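Local coordinates for ABC transporter periplasmic-binding protein YTFQ (Escherichia coli, PDB 2VK2) that binds alpha- and beta-galactofuranose in the periplasm as the solute-binding component of an ABC transporter for this sugar, at residues A61-P66 / P254-L259. Sequence-based numbering, arbitrary orientation.
Sequences AIFIAP and PAFDAL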
loop_
_atom_site.group_PDB
_atom_site.type_symbol
_atom_site.label_atom_id
_atom_site.label_comp_id
_atom_site.label_asym_id
_atom_site.label_seq_id
_atom_site.Cartn_x
_atom_site.Cartn_y
_atom_site.Cartn_z
ATOM N N ALA A 61 23.117 -6.559 -2.510
ATOM C CA ALA A 61 21.752 -7.027 -2.336
ATOM C C ALA A 61 20.836 -6.168 -3.173
ATOM O O ALA A 61 21.167 -5.027 -3.490
ATOM C CB ALA A 61 21.349 -6.965 -0.874
ATOM N N ILE A 62 19.694 -6.736 -3.542
ATOM C CA ILE A 62 18.679 -6.024 -4.304
ATOM C C ILE A 62 17.371 -6.042 -3.525
ATOM O O ILE A 62 16.943 -7.087 -3.045
ATOM C CB ILE A 62 18.498 -6.641 -5.709
ATOM C CG1 ILE A 62 19.763 -6.390 -6.536
ATOM C CG2 ILE A 62 17.279 -6.047 -6.416
ATOM C CD1 ILE A 62 19.860 -7.220 -7.798
ATOM N N PHE A 63 16.774 -4.864 -3.370
ATOM C CA PHE A 63 15.444 -4.722 -2.789
ATOM C C PHE A 63 14.506 -4.404 -3.945
ATOM O O PHE A 63 14.841 -3.598 -4.811
ATOM C CB PHE A 63 15.394 -3.559 -1.790
ATOM C CG PHE A 63 16.115 -3.797 -0.477
ATOM C CD1 PHE A 63 16.889 -4.927 -0.229
ATOM C CD2 PHE A 63 16.031 -2.827 0.516
ATOM C CE1 PHE A 63 17.532 -5.088 0.995
ATOM C CE2 PHE A 63 16.677 -2.983 1.726
ATOM C CZ PHE A 63 17.425 -4.109 1.969
ATOM N N ILE A 64 13.334 -5.032 -3.970
ATOM C CA ILE A 64 12.342 -4.744 -5.000
ATOM C C ILE A 64 10.998 -4.552 -4.329
ATOM O O ILE A 64 10.607 -5.370 -3.506
ATOM C CB ILE A 64 12.183 -5.904 -6.012
ATOM C CG1 ILE A 64 13.517 -6.267 -6.671
ATOM C CG2 ILE A 64 11.152 -5.544 -7.084
ATOM C CD1 ILE A 64 13.458 -7.572 -7.447
ATOM N N ALA A 65 10.307 -3.470 -4.674
ATOM C CA ALA A 65 8.886 -3.331 -4.368
ATOM C C ALA A 65 8.158 -3.703 -5.656
ATOM O O ALA A 65 8.080 -2.890 -6.569
ATOM C CB ALA A 65 8.566 -1.905 -3.945
ATOM N N PRO A 66 7.687 -4.960 -5.763
ATOM C CA PRO A 66 7.200 -5.434 -7.064
ATOM C C PRO A 66 5.845 -4.841 -7.442
ATOM O O PRO A 66 4.860 -5.084 -6.754
ATOM C CB PRO A 66 7.096 -6.952 -6.865
ATOM C CG PRO A 66 6.860 -7.123 -5.416
ATOM C CD PRO A 66 7.600 -6.008 -4.729
ATOM N N PRO A 254 13.384 -3.576 8.388
ATOM C CA PRO A 254 13.431 -5.034 8.541
ATOM C C PRO A 254 14.201 -5.764 7.430
ATOM O O PRO A 254 14.813 -6.799 7.692
ATOM C CB PRO A 254 11.951 -5.434 8.547
ATOM C CG PRO A 254 11.232 -4.211 8.994
ATOM C CD PRO A 254 12.000 -3.072 8.403
ATOM N N ALA A 255 14.183 -5.234 6.209
ATOM C CA ALA A 255 14.963 -5.823 5.119
ATOM C C ALA A 255 16.460 -5.643 5.361
ATOM O O ALA A 255 17.236 -6.585 5.186
ATOM C CB ALA A 255 14.559 -5.224 3.785
ATOM N N PHE A 256 16.863 -4.443 5.777
ATOM C CA PHE A 256 18.259 -4.197 6.153
ATOM C C PHE A 256 18.680 -5.070 7.338
ATOM O O PHE A 256 19.793 -5.589 7.350
ATOM C CB PHE A 256 18.500 -2.725 6.512
ATOM C CG PHE A 256 18.491 -1.781 5.332
ATOM C CD1 PHE A 256 19.280 -2.020 4.211
ATOM C CD2 PHE A 256 17.725 -0.622 5.367
ATOM C CE1 PHE A 256 19.277 -1.138 3.139
ATOM C CE2 PHE A 256 17.718 0.264 4.302
ATOM C CZ PHE A 256 18.495 0.004 3.183
ATOM N N ASP A 257 17.799 -5.226 8.327
ATOM C CA ASP A 257 18.076 -6.103 9.475
ATOM C C ASP A 257 18.409 -7.517 9.006
ATOM O O ASP A 257 19.408 -8.102 9.424
ATOM C CB ASP A 257 16.876 -6.175 10.431
ATOM C CG ASP A 257 16.668 -4.900 11.227
ATOM O OD1 ASP A 257 17.637 -4.147 11.427
ATOM O OD2 ASP A 257 15.524 -4.666 11.667
ATOM N N ALA A 258 17.557 -8.058 8.139
ATOM C CA ALA A 258 17.738 -9.405 7.600
ATOM C C ALA A 258 19.009 -9.511 6.761
ATOM O O ALA A 258 19.744 -10.496 6.860
ATOM C CB ALA A 258 16.525 -9.809 6.775
ATOM N N LEU A 259 19.267 -8.496 5.939
ATOM C CA LEU A 259 20.465 -8.469 5.098
ATOM C C LEU A 259 21.742 -8.479 5.933
ATOM O O LEU A 259 22.657 -9.254 5.661
ATOM C CB LEU A 259 20.458 -7.236 4.184
ATOM C CG LEU A 259 21.716 -6.989 3.345
ATOM C CD1 LEU A 259 22.000 -8.173 2.429
ATOM C CD2 LEU A 259 21.579 -5.706 2.543
#
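F63 reaches out from strand 61-64 to meet A255 and F256 on helix 252-265. This is helix-on-sheet packing in one of the two Rossmann-like lobes of a periplasmic sugar-binding protein: strand 61-64 lies inside the parallel sheet, between strands 4-9 and 86-89, and the helix runs nearly antiparallel to it, the short axes 10.6 Å apart. Many of the 187 residues between the segments build the other lobe before the chain returns to cover this sheet.

F63 carries most of the strand's share of the contact. It points from the strand at the helix, with CG anti to the carbonyl carbon and beside the backbone N, and the CE2 and CZ end of its ring reaches A255 and F256. The methyl of A255 sits over one face as a CH-pi contact, its CB 4.0 Å from the ring centroid and 28° off the normal. F256 comes in obliquely, the two planes inclined at 46° and the centroids 5.0 Å apart. Here F63 CE2 lies over a face of the F256 ring, displaced toward its rim, 3.5 Å from F256 CE1. Beyond the segments, F63 also meets F87, and F256 packs on A28 of helix 15-31.

Two residues earlier on the same side of the strand, A61 offers just a methyl, and L259 extends to meet it. The CG of L259 is anti to its own backbone N (chi1 174°), and the isopropyl fork straddles the methyl: A61 CB touches both prongs, 3.6 Å from L259 CD1 and equally far from L259 CD2.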